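Local atomic coordinates of phosphoserine aminotransferase (PDB entry 1W23), a protein that uses pyridoxal 5'-phosphate to interconvert 3-phosphohydroxypyruvate and phosphoserine, with glutamate as amino donor, in the second step of serine biosynthesis. Residues E20-E25 with S243-R248; S179-V184 with G258-I263; V299-R304 with G331-S336. All coordinates share one frame; numbering follows the deposited sequence. Where two conformers were deposited one is given.

In the fold
Three contacts sample different parts of one subunit of the homodimer. Contact 1 lies by the second subunit, contact 2 joins the loop between strands 169-172 and 189-193 of the large sheet to the start of helix 259-279, and contact 3 builds the small antiparallel sheet. Contacts 1 and 2 use the successive helices 241-256 and 259-279 without touching, their centres about 22 Å apart; the later turns of helix 259-279 then pack on the strand of contact 3, whose centre is about 27 Å from that of contact 2. Contact 3 comes nearer the cofactor than contact 2: the side chain of Arg-334 lies about 7 Å from pyridoxal phosphate, that of Arg-180 about 12 Å.

Contact 1. Residues E20-E25 with S243-R248; sequences ERAQKE and SIYMLR
Ala-22 and Met-246 mark the nearest backbone approach of two helices, with their CA atoms 7.4 Å apart. The short helical pieces 20-24 and 243-248 run at 131° to each other, their axes 10.8 Å apart at closest approach, and side chains bridge the interval. Tyr-245 does most of the reaching. Its CG stands anti to the backbone N (chi1 161°), and the ring reaches across so that its hydroxyl end comes nearest the other helix. The OH donates to the anti lone pair of Glu-25 OE1 at 2.6 Å, while the methyl of Ala-22 also meets the ring at its edge. A bridging water donates to Ala-22 O at 2.8 Å and, weakly, to Tyr-245 OH, tying the phenol to the backbone as well. Next to this pair, the guanidinium groups of Arg-21 and Arg-248 lie flat on each other, centres 3.9 Å apart and planes only 9° from parallel. The extended chain of Arg-21 meets the doubly bent chain of Arg-248 nearly at a right angle, and Arg-21 NH2 sits over the centre of the other group. Both have polar partners elsewhere: Arg-21 NH1 forms a salt bridge with Asp-252, and Arg-248 NH1 bonds to Gln-52. Asp-252, and Glu-25 with its OE1 4.4 Å from Arg-248 NH2, probably offset the like charges. Beside Tyr-245, the bent chain of Met-246 brings SD to 3.6 Å from Ala-22 CB. Leu-26 of the second subunit packs on Ala-22, and Met-37 of that subunit on Met-246. The arrangement is thus an N-terminal helix laid across helix 241-256 at the dimer interface of a class-V aminotransferase.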
loop_
_atom_site.group_PDB
_atom_site.type_symbol
_atom_site.label_atom_id
_atom_site.label_comp_id
_atom_site.label_asym_id
_atom_site.label_seq_id
_atom_site.Cartn_x
_atom_site.Cartn_y
_atom_site.Cartn_z
ATOM N N GLU A 20 -17.146 8.643 9.151
ATOM C CA GLU A 20 -17.905 8.451 10.378
ATOM C C GLU A 20 -18.191 6.988 10.624
ATOM O O GLU A 20 -18.096 6.524 11.751
ATOM C CB GLU A 20 -19.182 9.275 10.325
ATOM C CG GLU A 20 -18.975 10.775 10.431
ATOM C CD GLU A 20 -20.111 11.664 10.040
ATOM O OE1 GLU A 20 -20.931 11.242 9.208
ATOM O OE2 GLU A 20 -20.183 12.823 10.495
ATOM N N ARG A 21 -18.528 6.249 9.571
ATOM C CA ARG A 21 -18.717 4.792 9.663
ATOM C C ARG A 21 -17.437 4.113 10.142
ATOM O O ARG A 21 -17.453 3.299 11.049
ATOM C CB ARG A 21 -19.176 4.271 8.291
ATOM C CG ARG A 21 -19.385 2.787 8.174
ATOM C CD ARG A 21 -19.859 2.433 6.773
ATOM N NE ARG A 21 -20.134 1.016 6.646
ATOM C CZ ARG A 21 -20.448 0.449 5.470
ATOM N NH1 ARG A 21 -20.492 1.182 4.331
ATOM N NH2 ARG A 21 -20.728 -0.854 5.427
ATOM N N ALA A 22 -16.323 4.487 9.500
ATOM C CA ALA A 22 -15.051 3.872 9.895
ATOM C C ALA A 22 -14.711 4.188 11.352
ATOM O O ALA A 22 -14.200 3.332 12.096
ATOM C CB ALA A 22 -13.946 4.400 8.979
ATOM N N GLN A 23 -14.935 5.428 11.786
ATOM C CA GLN A 23 -14.653 5.823 13.161
ATOM C C GLN A 23 -15.467 4.961 14.143
ATOM O O GLN A 23 -14.935 4.462 15.126
ATOM C CB GLN A 23 -14.958 7.292 13.363
ATOM C CG GLN A 23 -14.604 7.803 14.754
ATOM C CD GLN A 23 -14.988 9.246 14.938
ATOM O OE1 GLN A 23 -16.109 9.681 14.585
ATOM N NE2 GLN A 23 -14.097 10.055 15.469
ATOM N N LYS A 24 -16.773 4.852 13.884
ATOM C CA LYS A 24 -17.655 4.173 14.818
ATOM C C LYS A 24 -17.228 2.743 15.049
ATOM O O LYS A 24 -17.292 2.268 16.194
ATOM C CB LYS A 24 -19.108 4.239 14.298
ATOM C CG LYS A 24 -20.133 3.695 15.275
ATOM C CD LYS A 24 -21.538 3.812 14.597
ATOM C CE LYS A 24 -22.669 3.352 15.528
ATOM N NZ LYS A 24 -24.013 3.820 15.002
ATOM N N GLU A 25 -16.794 2.052 14.018
ATOM C CA GLU A 25 -16.465 0.630 14.109
ATOM C C GLU A 25 -14.952 0.356 14.097
ATOM O O GLU A 25 -14.552 -0.796 13.884
ATOM C CB GLU A 25 -17.230 -0.203 13.053
ATOM C CG GLU A 25 -16.838 0.043 11.593
ATOM C CD GLU A 25 -17.850 -0.445 10.563
ATOM O OE1 GLU A 25 -17.538 -0.420 9.373
ATOM O OE2 GLU A 25 -18.964 -0.877 10.892
ATOM N N SER A 243 -7.256 0.165 3.530
ATOM C CA SER A 243 -7.526 0.974 2.318
ATOM C C SER A 243 -8.669 0.371 1.513
ATOM O O SER A 243 -9.516 1.147 0.991
ATOM C CB SER A 243 -6.278 1.128 1.466
ATOM O OG SER A 243 -5.284 1.854 2.131
ATOM N N ILE A 244 -8.723 -0.937 1.361
ATOM C CA ILE A 244 -9.817 -1.567 0.610
ATOM C C ILE A 244 -11.129 -1.430 1.355
ATOM O O ILE A 244 -12.197 -1.186 0.735
ATOM C CB ILE A 244 -9.446 -3.031 0.263
ATOM C CG1 ILE A 244 -8.291 -3.050 -0.746
ATOM C CG2 ILE A 244 -10.655 -3.794 -0.239
ATOM C CD1 ILE A 244 -7.533 -4.362 -0.848
ATOM N N TYR A 245 -11.121 -1.540 2.677
ATOM C CA TYR A 245 -12.326 -1.295 3.482
ATOM C C TYR A 245 -12.791 0.132 3.292
ATOM O O TYR A 245 -14.012 0.379 3.098
ATOM C CB TYR A 245 -11.947 -1.590 4.961
ATOM C CG TYR A 245 -12.894 -0.960 5.934
ATOM C CD1 TYR A 245 -14.109 -1.546 6.284
ATOM C CD2 TYR A 245 -12.602 0.262 6.537
ATOM C CE1 TYR A 245 -14.962 -0.940 7.189
ATOM C CE2 TYR A 245 -13.459 0.871 7.403
ATOM C CZ TYR A 245 -14.659 0.249 7.732
ATOM O OH TYR A 245 -15.497 0.914 8.600
ATOM N N MET A 246 -11.895 1.125 3.322
ATOM C CA MET A 246 -12.332 2.513 3.118
ATOM C C MET A 246 -12.872 2.710 1.718
ATOM O O MET A 246 -13.861 3.455 1.533
ATOM C CB MET A 246 -11.183 3.480 3.413
ATOM C CG MET A 246 -10.884 3.638 4.878
ATOM S SD MET A 246 -12.215 4.293 5.860
ATOM C CE MET A 246 -12.658 5.776 5.018
ATOM N N LEU A 247 -12.254 2.114 0.694
ATOM C CA LEU A 247 -12.757 2.123 -0.655
ATOM C C LEU A 247 -14.198 1.580 -0.687
ATOM O O LEU A 247 -15.089 2.201 -1.292
ATOM C CB LEU A 247 -11.824 1.295 -1.553
ATOM C CG LEU A 247 -12.323 0.965 -2.972
ATOM C CD1 LEU A 247 -12.505 2.106 -3.845
ATOM C CD2 LEU A 247 -11.382 -0.094 -3.565
ATOM N N ARG A 248 -14.450 0.439 -0.040
ATOM C CA ARG A 248 -15.796 -0.081 0.043
ATOM C C ARG A 248 -16.729 0.983 0.601
ATOM O O ARG A 248 -17.827 1.213 0.061
ATOM C CB ARG A 248 -15.759 -1.386 0.873
ATOM C CG ARG A 248 -17.056 -2.213 0.855
ATOM C CD ARG A 248 -18.254 -1.644 1.644
ATOM N NE ARG A 248 -17.880 -1.343 3.049
ATOM C CZ ARG A 248 -17.970 -2.225 4.013
ATOM N NH1 ARG A 248 -18.464 -3.449 3.829
ATOM N NH2 ARG A 248 -17.541 -1.879 5.250
HETATM O O HOH W 1 -13.362 0.977 10.765
#

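Contact 2. Residues S179-V184 with G258-I263; sequences SRPLKV and GGAEAI
The opening turn of helix 259-279, which follows the Schellman motif at Gly-258, packs here through Ala-260 against Arg-180 and Pro-181, in the loop between strands 169-172 and 189-193. The backbones come close, with the CA atoms of Arg-180 and Ala-260 4.8 Å apart. The Ala-260 methyl lies over the face of the peptide group joining Arg-180 to Pro-181, its CB 3.7 Å from Arg-180 C and equally near the proline nitrogen. Pro-181 straddles the next part of the turn: its CD lies 3.7 Å from Ala-260 O, and its CG touches Glu-261 CG at 3.8 Å, the two side chains crossing at about a right angle. One turn along, Ile-263 CG2 is 3.7 Å from Ser-179 O, although Ile-263 was modelled in two conformers and this detail holds for one of them. The same Ser-179 carbonyl receives a hydrogen bond from Asn-267 ND2, farther up the helix. The polar ends of the loop side chains turn elsewhere. Arg-180 NH2 makes a salt bridge with Asp-176 and its NH1 bonds to Tyr-158 O, while Ser-179 OG bonds to Asp-176 O; the side chain of Ser-179 is about 9 Å from that of Lys-196, the cofactor-attachment lysine, unlinked in this structure. No hydrogen bond passes between the two segments, and the buried Arg-180 N has no partner in the model. The join therefore rests on close van der Waals fit of methyl, proline ring and peptide face, with Asn-267 adding its hydrogen bond from farther along the helix.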
loop_
_atom_site.group_PDB
_atom_site.type_symbol
_atom_site.label_atom_id
_atom_site.label_comp_id
_atom_site.label_asym_id
_atom_site.label_seq_id
_atom_site.Cartn_x
_atom_site.Cartn_y
_atom_site.Cartn_z
ATOM N N SER A 179 -16.356 9.344 -11.649
ATOM C CA SER A 179 -16.938 10.684 -11.564
ATOM C C SER A 179 -18.114 10.890 -12.528
ATOM O O SER A 179 -18.713 11.960 -12.527
ATOM C CB SER A 179 -15.875 11.735 -11.854
ATOM O OG SER A 179 -15.372 11.622 -13.172
ATOM N N ARG A 180 -18.378 9.869 -13.319
ATOM C CA ARG A 180 -19.356 9.885 -14.408
ATOM C C ARG A 180 -19.511 8.478 -14.916
ATOM O O ARG A 180 -18.656 7.626 -14.680
ATOM C CB ARG A 180 -18.910 10.844 -15.528
ATOM C CG ARG A 180 -17.499 10.571 -16.029
ATOM C CD ARG A 180 -17.032 11.666 -16.982
ATOM N NE ARG A 180 -15.637 11.353 -17.370
ATOM C CZ ARG A 180 -15.003 11.943 -18.388
ATOM N NH1 ARG A 180 -15.571 12.917 -19.120
ATOM N NH2 ARG A 180 -13.752 11.546 -18.708
ATOM N N PRO A 181 -20.567 8.211 -15.693
ATOM C CA PRO A 181 -20.661 6.884 -16.327
ATOM C C PRO A 181 -19.510 6.637 -17.288
ATOM O O PRO A 181 -18.959 7.569 -17.870
ATOM C CB PRO A 181 -22.024 6.936 -17.052
ATOM C CG PRO A 181 -22.804 7.972 -16.282
ATOM C CD PRO A 181 -21.736 9.039 -15.985
ATOM N N LEU A 182 -19.208 5.362 -17.485
ATOM C CA LEU A 182 -18.136 4.915 -18.355
ATOM C C LEU A 182 -18.567 3.680 -19.119
ATOM O O LEU A 182 -19.082 2.785 -18.480
ATOM C CB LEU A 182 -16.958 4.633 -17.424
ATOM C CG LEU A 182 -15.633 4.215 -17.997
ATOM C CD1 LEU A 182 -15.051 5.227 -18.939
ATOM C CD2 LEU A 182 -14.608 3.970 -16.867
ATOM N N LYS A 183 -18.220 3.579 -20.374
ATOM C CA LYS A 183 -18.360 2.379 -21.208
ATOM C C LYS A 183 -17.056 1.584 -21.095
ATOM O O LYS A 183 -16.115 1.821 -21.872
ATOM C CB LYS A 183 -18.602 2.741 -22.668
ATOM C CG LYS A 183 -18.725 1.623 -23.693
ATOM C CD LYS A 183 -19.273 2.076 -25.073
ATOM C CE LYS A 183 -18.728 1.399 -26.314
ATOM N NZ LYS A 183 -18.637 2.290 -27.507
ATOM N N VAL A 184 -17.005 0.700 -20.089
ATOM C CA VAL A 184 -15.775 -0.037 -19.772
ATOM C C VAL A 184 -15.313 -0.870 -20.964
ATOM O O VAL A 184 -14.108 -1.048 -21.142
ATOM C CB VAL A 184 -16.002 -0.823 -18.485
ATOM C CG1 VAL A 184 -14.909 -1.827 -18.231
ATOM C CG2 VAL A 184 -16.158 0.113 -17.296
ATOM N N GLY A 258 -26.906 7.906 -5.672
ATOM C CA GLY A 258 -27.480 7.719 -6.987
ATOM C C GLY A 258 -26.495 7.267 -8.055
ATOM O O GLY A 258 -26.811 7.288 -9.240
ATOM N N GLY A 259 -25.307 6.836 -7.678
ATOM C CA GLY A 259 -24.402 6.254 -8.620
ATOM C C GLY A 259 -23.710 7.258 -9.520
ATOM O O GLY A 259 -23.653 8.454 -9.253
ATOM N N ALA A 260 -23.146 6.719 -10.617
ATOM C CA ALA A 260 -22.327 7.509 -11.502
ATOM C C ALA A 260 -23.100 8.607 -12.173
ATOM O O ALA A 260 -22.552 9.700 -12.423
ATOM C CB ALA A 260 -21.683 6.580 -12.536
ATOM N N GLU A 261 -24.361 8.376 -12.557
ATOM C CA GLU A 261 -25.145 9.424 -13.209
ATOM C C GLU A 261 -25.384 10.574 -12.260
ATOM O O GLU A 261 -25.316 11.770 -12.615
ATOM C CB GLU A 261 -26.489 8.873 -13.730
ATOM C CG GLU A 261 -26.363 7.884 -14.834
ATOM C CD GLU A 261 -27.722 7.675 -15.518
ATOM O OE1 GLU A 261 -28.807 8.102 -15.015
ATOM O OE2 GLU A 261 -27.716 7.075 -16.632
ATOM N N ALA A 262 -25.709 10.260 -10.991
ATOM C CA ALA A 262 -25.996 11.335 -10.025
ATOM C C ALA A 262 -24.751 12.112 -9.694
ATOM O O ALA A 262 -24.808 13.339 -9.555
ATOM C CB ALA A 262 -26.635 10.789 -8.752
ATOM N N ILE A 263 -23.621 11.426 -9.564
ATOM C CA ILE A 263 -22.404 12.117 -9.180
ATOM C C ILE A 263 -21.952 12.992 -10.341
ATOM O O ILE A 263 -21.393 14.102 -10.115
ATOM C CB ILE A 263 -21.326 11.204 -8.621
ATOM C CG1 ILE A 263 -20.340 12.013 -7.727
ATOM C CG2 ILE A 263 -20.513 10.496 -9.664
ATOM C CD1 ILE A 263 -20.833 12.598 -6.437
#

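Contact 3. Residues V299-R304 with G331-S336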
loop_
_atom_site.group_PDB
_atom_site.type_symbol
_atom_site.label_atom_id
_atom_site.label_comp_id
_atom_site.label_asym_id
_atom_site.label_seq_id
_atom_site.Cartn_x
_atom_site.Cartn_y
_atom_site.Cartn_z
ATOM N N VAL A 299 -9.485 22.229 -11.572
ATOM C CA VAL A 299 -9.658 23.517 -12.248
ATOM C C VAL A 299 -8.386 24.328 -12.074
ATOM O O VAL A 299 -8.037 24.748 -10.956
ATOM C CB VAL A 299 -10.875 24.279 -11.691
ATOM C CG1 VAL A 299 -11.005 25.601 -12.423
ATOM C CG2 VAL A 299 -12.151 23.466 -11.759
ATOM N N THR A 300 -7.684 24.547 -13.179
ATOM C CA THR A 300 -6.378 25.213 -13.153
ATOM C C THR A 300 -6.488 26.640 -13.676
ATOM O O THR A 300 -7.118 26.902 -14.728
ATOM C CB THR A 300 -5.353 24.388 -13.944
ATOM O OG1 THR A 300 -5.883 24.157 -15.245
ATOM C CG2 THR A 300 -5.037 23.075 -13.237
ATOM N N PHE A 301 -5.878 27.606 -12.966
ATOM C CA PHE A 301 -6.014 28.995 -13.389
ATOM C C PHE A 301 -4.865 29.818 -12.785
ATOM O O PHE A 301 -4.209 29.425 -11.839
ATOM C CB PHE A 301 -7.350 29.608 -13.013
ATOM C CG PHE A 301 -7.683 29.619 -11.535
ATOM C CD1 PHE A 301 -7.449 30.783 -10.786
ATOM C CD2 PHE A 301 -8.205 28.530 -10.877
ATOM C CE1 PHE A 301 -7.739 30.844 -9.429
ATOM C CE2 PHE A 301 -8.531 28.614 -9.517
ATOM C CZ PHE A 301 -8.294 29.773 -8.818
ATOM N N ASN A 302 -4.677 30.997 -13.392
ATOM C CA ASN A 302 -3.699 31.996 -12.935
ATOM C C ASN A 302 -4.389 33.350 -12.844
ATOM O O ASN A 302 -5.340 33.617 -13.577
ATOM C CB ASN A 302 -2.506 32.123 -13.922
ATOM C CG ASN A 302 -1.531 31.006 -13.826
ATOM O OD1 ASN A 302 -0.576 31.116 -13.017
ATOM N ND2 ASN A 302 -1.714 29.938 -14.598
ATOM N N LEU A 303 -3.831 34.235 -12.040
ATOM C CA LEU A 303 -4.146 35.655 -12.039
ATOM C C LEU A 303 -3.231 36.332 -13.053
ATOM O O LEU A 303 -2.457 35.683 -13.760
ATOM C CB LEU A 303 -4.067 36.214 -10.614
ATOM C CG LEU A 303 -5.228 35.819 -9.687
ATOM C CD1 LEU A 303 -5.189 34.358 -9.235
ATOM C CD2 LEU A 303 -5.254 36.754 -8.472
ATOM N N ARG A 304 -3.287 37.677 -13.186
ATOM C CA ARG A 304 -2.537 38.332 -14.258
ATOM C C ARG A 304 -1.025 38.359 -14.066
ATOM O O ARG A 304 -0.278 38.603 -15.031
ATOM C CB ARG A 304 -3.024 39.783 -14.449
ATOM C CG ARG A 304 -4.325 39.897 -15.231
ATOM C CD ARG A 304 -4.601 41.343 -15.688
ATOM N NE ARG A 304 -5.722 41.356 -16.638
ATOM C CZ ARG A 304 -7.011 41.507 -16.268
ATOM N NH1 ARG A 304 -7.343 41.737 -14.992
ATOM N NH2 ARG A 304 -7.923 41.419 -17.233
ATOM N N GLY A 331 2.996 25.900 -11.247
ATOM C CA GLY A 331 2.579 27.136 -10.618
ATOM C C GLY A 331 1.087 27.386 -10.778
ATOM O O GLY A 331 0.264 26.535 -11.018
ATOM N N GLY A 332 0.718 28.684 -10.599
ATOM C CA GLY A 332 -0.646 29.113 -10.571
ATOM C C GLY A 332 -1.448 28.444 -9.469
ATOM O O GLY A 332 -0.940 28.170 -8.371
ATOM N N CYS A 333 -2.735 28.206 -9.754
ATOM C CA CYS A 333 -3.706 27.738 -8.795
ATOM C C CYS A 333 -4.377 26.471 -9.335
ATOM O O CYS A 333 -4.528 26.324 -10.567
ATOM C CB CYS A 333 -4.795 28.787 -8.538
ATOM S SG CYS A 333 -4.115 30.410 -8.098
ATOM N N ARG A 334 -4.816 25.601 -8.461
ATOM C CA ARG A 334 -5.524 24.385 -8.864
ATOM C C ARG A 334 -6.553 24.082 -7.795
ATOM O O ARG A 334 -6.212 23.788 -6.666
ATOM C CB ARG A 334 -4.577 23.198 -9.022
ATOM C CG ARG A 334 -5.301 21.916 -9.408
ATOM C CD ARG A 334 -4.347 20.792 -9.785
ATOM N NE ARG A 334 -3.389 20.499 -8.713
ATOM C CZ ARG A 334 -2.564 19.460 -8.747
ATOM N NH1 ARG A 334 -2.571 18.610 -9.754
ATOM N NH2 ARG A 334 -1.695 19.301 -7.715
ATOM N N ALA A 335 -7.844 24.163 -8.180
ATOM C CA ALA A 335 -8.943 23.788 -7.295
ATOM C C ALA A 335 -9.347 22.341 -7.654
ATOM O O ALA A 335 -9.946 22.120 -8.725
ATOM C CB ALA A 335 -10.139 24.730 -7.447
ATOM N N SER A 336 -8.998 21.376 -6.816
ATOM C CA SER A 336 -9.370 19.979 -7.042
ATOM C C SER A 336 -10.734 19.755 -6.411
ATOM O O SER A 336 -10.952 20.043 -5.243
ATOM C CB SER A 336 -8.312 19.051 -6.497
ATOM O OG SER A 336 -7.069 19.228 -7.166
#
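The ring of Phe-301 has one face covered by Cys-333, whose CB stands 3.7 Å from the ring centroid and 14° off the normal, a CH-pi contact over the centre. Cys-333 SG approaches the same ring obliquely, 4.4 Å from the centroid, as a sulfur-aromatic contact. With CG set between its backbone N and carbonyl carbon (chi1 59°), Phe-301 folds its ring across to the neighbouring strand. Losing the ring to an alanine would probably leave Cys-333 CB without its aromatic cover and open a gap beside Ile-278 and Met-353, which also pack on this side chain. Another flat group, the Asn-302 amide, brings OD1 to 3.2 Å from Gly-332 CA while accepting a hydrogen bond from Asn-309 ND2; a beta-carbon on Gly-332 would collide with that oxygen. The backbones pair antiparallel. Phe-301 and Cys-333 exchange two bonds, Phe-301 N to Cys-333 O at 3.0 Å and Cys-333 N to Phe-301 O at 2.8 Å. Val-299 and Ala-335 form the second hydrogen-bonded pair, linked by Val-299 N to Ala-335 O at 2.9 Å and a matching return bond. Between them, on the other face of the sheet, Thr-300 and Arg-334 lie side by side, with Thr-300 CG2 4.0 Å from Arg-334 CG; Arg-334 NH1 bonds to Thr-152 O, in the cofactor pocket, and Thr-300 OG1 to Tyr-154 O. Helices 259-279, 306-318 and 343-359 pack on the face bearing Phe-301 and Cys-333, as expected for the small alpha/beta domain of a fold-type I aminotransferase.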